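Long-range contacts in glucose-binding protein (Thermus thermophilus HB27, PDB 2B3F), which binds glucose and galactose and is probably the solute-binding component of a sugar transport system: residues A[111-115]-A[277-281]; A[114-118]-A[305-309]. All coordinates share one frame; numbering follows the deposited sequence.

Contact 1: A[111-115]-A[277-281]; sequences IWSVP and SDSFG. With GAL (beta-D-galactopyranose), chain G.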
ATOM      1  N   ILE A 111      21.712   4.436  -1.620  1.00 19.95           N
ATOM      2  CA  ILE A 111      20.524   3.646  -1.987  1.00 19.21           C
ATOM      3  C   ILE A 111      20.239   2.783  -0.764  1.00 18.74           C
ATOM      4  O   ILE A 111      21.142   2.124  -0.249  1.00 17.82           O
ATOM      5  CB  ILE A 111      20.771   2.772  -3.229  1.00 19.53           C
ATOM      6  CG1 ILE A 111      21.153   3.651  -4.421  1.00 19.93           C
ATOM      7  CG2 ILE A 111      19.529   2.005  -3.570  1.00 20.52           C
ATOM      8  CD1 ILE A 111      21.528   2.893  -5.667  1.00 20.51           C
ATOM      9  N   TRP A 112      18.990   2.813  -0.273  1.00 17.69           N
ATOM     10  CA  TRP A 112      18.746   2.467   1.132  1.00 17.36           C
ATOM     11  C   TRP A 112      17.869   1.248   1.394  1.00 16.20           C
ATOM     12  O   TRP A 112      17.762   0.804   2.540  1.00 15.94           O
ATOM     13  CB  TRP A 112      18.211   3.704   1.877  1.00 16.98           C
ATOM     14  CG  TRP A 112      19.140   4.877   1.742  1.00 17.14           C
ATOM     15  CD1 TRP A 112      19.012   5.923   0.886  1.00 18.12           C
ATOM     16  CD2 TRP A 112      20.360   5.086   2.462  1.00 16.69           C
ATOM     17  NE1 TRP A 112      20.076   6.804   1.040  1.00 17.83           N
ATOM     18  CE2 TRP A 112      20.915   6.310   2.006  1.00 18.43           C
ATOM     19  CE3 TRP A 112      21.038   4.360   3.452  1.00 18.12           C
ATOM     20  CZ2 TRP A 112      22.123   6.813   2.494  1.00 18.08           C
ATOM     21  CZ3 TRP A 112      22.229   4.869   3.953  1.00 18.24           C
ATOM     22  CH2 TRP A 112      22.756   6.090   3.472  1.00 17.88           C
ATOM     23  N   SER A 113      17.259   0.695   0.353  1.00 16.15           N
ATOM     24  CA  SER A 113      16.499  -0.554   0.496  1.00 16.26           C
ATOM     25  C   SER A 113      16.356  -1.256  -0.848  1.00 16.53           C
ATOM     26  O   SER A 113      16.687  -0.688  -1.901  1.00 15.56           O
ATOM     27  CB  SER A 113      15.111  -0.300   1.105  1.00 16.09           C
ATOM     28  OG  SER A 113      14.306   0.389   0.181  1.00 16.78           O
ATOM     29  N   VAL A 114      15.858  -2.488  -0.800  1.00 15.86           N
ATOM     30  CA  VAL A 114      15.672  -3.319  -1.976  1.00 16.20           C
ATOM     31  C   VAL A 114      14.185  -3.609  -2.141  1.00 16.41           C
ATOM     32  O   VAL A 114      13.594  -4.281  -1.284  1.00 14.91           O
ATOM     33  CB  VAL A 114      16.419  -4.662  -1.835  1.00 17.18           C
ATOM     34  CG1 VAL A 114      16.295  -5.496  -3.118  1.00 18.38           C
ATOM     35  CG2 VAL A 114      17.869  -4.405  -1.416  1.00 17.85           C
ATOM     36  N   PRO A 115      13.578  -3.101  -3.221  1.00 16.86           N
ATOM     37  CA  PRO A 115      12.152  -3.353  -3.463  1.00 16.77           C
ATOM     38  C   PRO A 115      11.851  -4.801  -3.814  1.00 17.09           C
ATOM     39  O   PRO A 115      12.566  -5.407  -4.620  1.00 16.21           O
ATOM     40  CB  PRO A 115      11.805  -2.434  -4.628  1.00 17.37           C
ATOM     41  CG  PRO A 115      13.008  -1.584  -4.856  1.00 19.09           C
ATOM     42  CD  PRO A 115      14.175  -2.241  -4.267  1.00 17.38           C
ATOM     43  N   SER A 277       5.594   0.369  -2.658  1.00 12.43           N
ATOM     44  CA  SER A 277       6.526  -0.746  -2.796  1.00 12.93           C
ATOM     45  C   SER A 277       7.063  -1.158  -1.449  1.00 13.00           C
ATOM     46  O   SER A 277       7.579  -0.330  -0.706  1.00 12.78           O
ATOM     47  CB  SER A 277       7.681  -0.364  -3.738  1.00 13.28           C
ATOM     48  OG  SER A 277       8.627  -1.416  -3.795  1.00 14.88           O
ATOM     49  N   ASP A 278       6.891  -2.442  -1.128  1.00 12.98           N
ATOM     50  CA  ASP A 278       7.482  -3.051   0.035  1.00 13.30           C
ATOM     51  C   ASP A 278       8.947  -3.333  -0.278  1.00 13.80           C
ATOM     52  O   ASP A 278       9.248  -3.851  -1.348  1.00 14.39           O
ATOM     53  CB  ASP A 278       6.754  -4.348   0.376  1.00 13.42           C
ATOM     54  CG  ASP A 278       5.297  -4.107   0.818  1.00 13.08           C
ATOM     55  OD1 ASP A 278       5.125  -3.280   1.741  1.00 13.43           O
ATOM     56  OD2 ASP A 278       4.384  -4.728   0.238  1.00 13.60           O
ATOM     57  N   SER A 279       9.822  -2.972   0.646  1.00 13.95           N
ATOM     58  CA  SER A 279      11.263  -3.113   0.480  1.00 14.02           C
ATOM     59  C   SER A 279      11.913  -3.545   1.792  1.00 15.29           C
ATOM     60  O   SER A 279      11.313  -3.436   2.867  1.00 14.19           O
ATOM     61  CB  SER A 279      11.845  -1.790  -0.062  1.00 13.71           C
ATOM     62  OG  SER A 279      11.946  -0.786   0.915  1.00 14.47           O
ATOM     63  N   PHE A 280      13.152  -4.039   1.695  1.00 14.60           N
ATOM     64  CA  PHE A 280      13.943  -4.417   2.854  1.00 15.47           C
ATOM     65  C   PHE A 280      15.314  -3.765   2.749  1.00 16.27           C
ATOM     66  O   PHE A 280      15.885  -3.743   1.663  1.00 15.85           O
ATOM     67  CB  PHE A 280      14.123  -5.931   2.922  1.00 15.77           C
ATOM     68  CG  PHE A 280      12.871  -6.667   3.330  1.00 15.83           C
ATOM     69  CD1 PHE A 280      12.590  -6.899   4.675  1.00 16.79           C
ATOM     70  CD2 PHE A 280      11.990  -7.127   2.369  1.00 15.52           C
ATOM     71  CE1 PHE A 280      11.420  -7.579   5.051  1.00 16.44           C
ATOM     72  CE2 PHE A 280      10.828  -7.811   2.732  1.00 17.55           C
ATOM     73  CZ  PHE A 280      10.550  -8.022   4.097  1.00 17.02           C
ATOM     74  N   GLY A 281      15.826  -3.291   3.879  1.00 17.09           N
ATOM     75  CA  GLY A 281      17.181  -2.767   3.942  1.00 18.06           C
ATOM     76  C   GLY A 281      18.047  -3.467   4.956  1.00 18.50           C
ATOM     77  O   GLY A 281      17.727  -4.557   5.439  1.00 19.99           O
TER
HETATM   78  C1  GAL G3310       0.649  -2.112   3.012  1.00 11.43           C
HETATM   79  C2  GAL G3310       1.789  -3.062   2.622  1.00 12.31           C
HETATM   80  C3  GAL G3310       1.269  -4.349   1.996  1.00 11.16           C
HETATM   81  C4  GAL G3310       0.201  -4.999   2.878  1.00 12.13           C
HETATM   82  C5  GAL G3310      -0.829  -3.918   3.286  1.00 12.53           C
HETATM   83  C6  GAL G3310      -1.960  -4.423   4.196  1.00 11.86           C
HETATM   84  O1  GAL G3310       1.135  -0.968   3.646  1.00 13.35           O
HETATM   85  O2  GAL G3310       2.693  -2.372   1.743  1.00 11.86           O
HETATM   86  O3  GAL G3310       2.339  -5.261   1.797  1.00 13.91           O
HETATM   87  O4  GAL G3310       0.856  -5.569   3.980  1.00 16.88           O
HETATM   88  O5  GAL G3310      -0.214  -2.817   3.911  1.00 11.75           O
HETATM   89  O6  GAL G3310      -1.480  -4.681   5.482  1.00 12.59           O

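Contact 2: A[114-118]-A[305-309]; sequences VPVNI and QDTSN. Unlike the reference sequence in segment 305-309: Ser308 (reference Phe).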
ATOM      1  N   VAL A 114      15.858  -2.488  -0.800  1.00 15.86           N
ATOM      2  CA  VAL A 114      15.672  -3.319  -1.976  1.00 16.20           C
ATOM      3  C   VAL A 114      14.185  -3.609  -2.141  1.00 16.41           C
ATOM      4  O   VAL A 114      13.594  -4.281  -1.284  1.00 14.91           O
ATOM      5  CB  VAL A 114      16.419  -4.662  -1.835  1.00 17.18           C
ATOM      6  CG1 VAL A 114      16.295  -5.496  -3.118  1.00 18.38           C
ATOM      7  CG2 VAL A 114      17.869  -4.405  -1.416  1.00 17.85           C
ATOM      8  N   PRO A 115      13.578  -3.101  -3.221  1.00 16.86           N
ATOM      9  CA  PRO A 115      12.152  -3.353  -3.463  1.00 16.77           C
ATOM     10  C   PRO A 115      11.851  -4.801  -3.814  1.00 17.09           C
ATOM     11  O   PRO A 115      12.566  -5.407  -4.620  1.00 16.21           O
ATOM     12  CB  PRO A 115      11.805  -2.434  -4.628  1.00 17.37           C
ATOM     13  CG  PRO A 115      13.008  -1.584  -4.856  1.00 19.09           C
ATOM     14  CD  PRO A 115      14.175  -2.241  -4.267  1.00 17.38           C
ATOM     15  N   VAL A 116      10.807  -5.360  -3.214  1.00 15.99           N
ATOM     16  CA  VAL A 116      10.395  -6.727  -3.505  1.00 15.87           C
ATOM     17  C   VAL A 116       9.183  -6.806  -4.418  1.00 15.34           C
ATOM     18  O   VAL A 116       8.920  -7.842  -5.012  1.00 15.94           O
ATOM     19  CB  VAL A 116      10.186  -7.553  -2.219  1.00 16.13           C
ATOM     20  CG1 VAL A 116       9.001  -7.066  -1.414  1.00 18.63           C
ATOM     21  CG2 VAL A 116      10.024  -9.056  -2.564  1.00 17.10           C
ATOM     22  N   ASN A 117       8.434  -5.712  -4.518  1.00 14.89           N
ATOM     23  CA  ASN A 117       7.180  -5.713  -5.223  1.00 14.56           C
ATOM     24  C   ASN A 117       6.735  -4.311  -5.618  1.00 14.47           C
ATOM     25  O   ASN A 117       7.404  -3.302  -5.325  1.00 13.95           O
ATOM     26  CB  ASN A 117       6.091  -6.396  -4.364  1.00 14.25           C
ATOM     27  CG  ASN A 117       5.732  -5.600  -3.111  1.00 15.16           C
ATOM     28  OD1 ASN A 117       6.176  -4.480  -2.927  1.00 16.45           O
ATOM     29  ND2 ASN A 117       4.902  -6.193  -2.247  1.00 15.99           N
ATOM     30  N   ILE A 118       5.608  -4.285  -6.299  1.00 14.38           N
ATOM     31  CA  ILE A 118       4.817  -3.084  -6.517  1.00 14.71           C
ATOM     32  C   ILE A 118       3.366  -3.456  -6.182  1.00 13.96           C
ATOM     33  O   ILE A 118       2.806  -4.397  -6.742  1.00 13.68           O
ATOM     34  CB  ILE A 118       4.878  -2.593  -7.985  1.00 15.64           C
ATOM     35  CG1 ILE A 118       6.315  -2.226  -8.391  1.00 15.57           C
ATOM     36  CG2 ILE A 118       3.941  -1.435  -8.214  1.00 14.51           C
ATOM     37  CD1 ILE A 118       6.887  -0.996  -7.751  1.00 18.50           C
ATOM     38  N   GLN A 305      11.118 -12.892  -6.376  1.00 19.08           N
ATOM     39  CA  GLN A 305       9.953 -12.064  -6.673  1.00 18.19           C
ATOM     40  C   GLN A 305       8.853 -12.785  -7.442  1.00 18.82           C
ATOM     41  O   GLN A 305       7.654 -12.517  -7.235  1.00 18.47           O
ATOM     42  CB  GLN A 305      10.370 -10.757  -7.401  1.00 17.81           C
ATOM     43  CG  GLN A 305      11.283  -9.883  -6.541  1.00 16.31           C
ATOM     44  CD  GLN A 305      11.408  -8.437  -7.012  1.00 15.29           C
ATOM     45  OE1 GLN A 305      10.685  -7.997  -7.911  1.00 16.01           O
ATOM     46  NE2 GLN A 305      12.327  -7.702  -6.394  1.00 16.50           N
ATOM     47  N   ASP A 306       9.229 -13.694  -8.350  1.00 18.61           N
ATOM     48  CA  ASP A 306       8.221 -14.436  -9.091  1.00 19.45           C
ATOM     49  C   ASP A 306       7.698 -15.681  -8.354  1.00 19.40           C
ATOM     50  O   ASP A 306       6.758 -16.312  -8.812  1.00 20.46           O
ATOM     51  CB  ASP A 306       8.751 -14.801 -10.482  1.00 19.60           C
ATOM     52  CG  ASP A 306       8.698 -13.634 -11.459  1.00 21.22           C
ATOM     53  OD1 ASP A 306       8.135 -12.541 -11.126  1.00 20.39           O
ATOM     54  OD2 ASP A 306       9.213 -13.845 -12.599  1.00 21.51           O
ATOM     55  N   THR A 307       8.338 -16.029  -7.244  1.00 20.01           N
ATOM     56  CA  THR A 307       7.800 -17.007  -6.287  1.00 20.71           C
ATOM     57  C   THR A 307       6.778 -16.368  -5.334  1.00 20.86           C
ATOM     58  O   THR A 307       5.667 -16.889  -5.150  1.00 22.13           O
ATOM     59  CB  THR A 307       8.935 -17.641  -5.487  1.00 21.15           C
ATOM     60  OG1 THR A 307       9.834 -18.321  -6.388  1.00 23.31           O
ATOM     61  CG2 THR A 307       8.411 -18.634  -4.462  1.00 21.46           C
ATOM     62  N   SER A 308       7.144 -15.236  -4.740  1.00 20.79           N
ATOM     63  CA  SER A 308       6.306 -14.609  -3.699  1.00 19.77           C
ATOM     64  C   SER A 308       5.146 -13.787  -4.229  1.00 19.40           C
ATOM     65  O   SER A 308       4.022 -13.871  -3.705  1.00 18.76           O
ATOM     66  CB  SER A 308       7.170 -13.768  -2.768  1.00 20.51           C
ATOM     67  OG  SER A 308       7.896 -12.791  -3.488  1.00 21.60           O
ATOM     68  N   ASN A 309       5.374 -12.961  -5.247  1.00 17.72           N
ATOM     69  CA  ASN A 309       4.349 -12.001  -5.642  1.00 17.81           C
ATOM     70  C   ASN A 309       3.055 -12.590  -6.169  1.00 17.03           C
ATOM     71  O   ASN A 309       1.992 -12.070  -5.877  1.00 16.87           O
ATOM     72  CB  ASN A 309       4.914 -10.892  -6.541  1.00 17.48           C
ATOM     73  CG  ASN A 309       5.802  -9.951  -5.766  1.00 19.02           C
ATOM     74  OD1 ASN A 309       5.362  -9.356  -4.779  1.00 18.67           O
ATOM     75  ND2 ASN A 309       7.065  -9.831  -6.168  1.00 18.10           N
TER

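Contact 1: A[111-115]-A[277-281]
Phe280 shares one face of the sheet with Val114; its ring leads away from strand 110-115 and meets Trp295 edge-to-face. The Trp112 indole also leads away, packing on Leu71, Ile72 and Val76 of helix 69-76 and giving NE1 to Tyr107 O, and the Asp278 side chain, ending in a carboxylate, packs on Trp9. These two antiparallel strands belong to the mixed sheet of a periplasmic binding protein fold. Val114 and Phe280 form a hydrogen-bonded pair, with Val114 N to Phe280 O at 2.8 Å and Phe280 N to Val114 O at 3.0 Å, and Pro115 and Ser279 form the non-hydrogen-bonded pair next to it. Pro115 CB lies 3.4 Å from Ser277 OG, which is hydrogen-bonded to Asn117 O. Ser113 and Ser279 each set OG between their own N and carbonyl carbon (chi1 69° and 76°), which brings the hydroxyls together: Ser113 OG donates to Ser279 OG at 2.7 Å, and Ser279 OG is also hydrogen-bonded to Val65 O. Asp278 CB points away from strand 110-115, and its carboxylate takes galactose O2 on OD1 (2.6 Å) and O3 on OD2 (2.6 Å), while Gln64 NE2 also grips OD1. An alanine here is likely to leave both sugar hydroxyls and the Gln64 amide without their acceptor. Between the strands, Ser279 CA lies 3.1 Å from Val114 O in a CA-H...O contact.

Contact 2: A[114-118]-A[305-309]
Asn309 reaches from its helix to the backbone of Val116: its ND2 donates to Val116 O at 3.0 Å along a nearly straight path (168° at the hydrogen), in the carbonyl plane and with the acceptor close to the plane of its own amide. With CG anti to the carbonyl carbon (chi1 -71°), the Asn309 side chain also stays near enough to its own helix for ND2 to make a weak bond to Gln305 O. The other branch, OD1, sits 3.1 Å from Asn117 CB and is bonded to Ser314 OG. The Asn117 and Asn309 side chains cross at about a right angle; Asn117, with CG between its backbone N and carbonyl carbon (chi1 67°), sends OD1 to Asp278 N instead. Here the chain leaves strand 110-115 and heads through 119-120 to strand 123-126 of the second sheet, consistent with a connection between the two lobes of a periplasmic binding protein. One turn before Asn309, Gln305 stretches out beyond CG and lays its CD 3.2 Å from Val116 O, with NE2 2.9 Å from Pro115 O. Its amide is fixed at both ends, NE2 by Val299 O and OE1 by Arg318 N. Val116 CG2 lies 4.3 Å from Gln305 CG and 4.4 Å from the OG of Ser308, a residue that departs from the reference sequence and whose hydroxyl is bonded to Gly304 O.

The two contacts lie with centres about 11 Å apart on the same side of the chain's centre, and both start from strand 110-115, with Val114 and Pro115 common to them. Along the chain that strand comes first, strand 272-280 second and helix 302-312 last, so two neighbouring strands of the sheet and the helix beside them are brought together from distant parts of the sequence. Asn117 couples the two contacts directly through probable hydrogen bonds, from its O to Ser277 OG (2.7 Å) and from its OD1 to Asp278 N (2.8 Å). Through Asp278, and through Lys312 at the end of helix 302-312, both contacts run up to the galactose site, and Asn117 of contact 2 is placed to act as a second-shell residue behind Asp278.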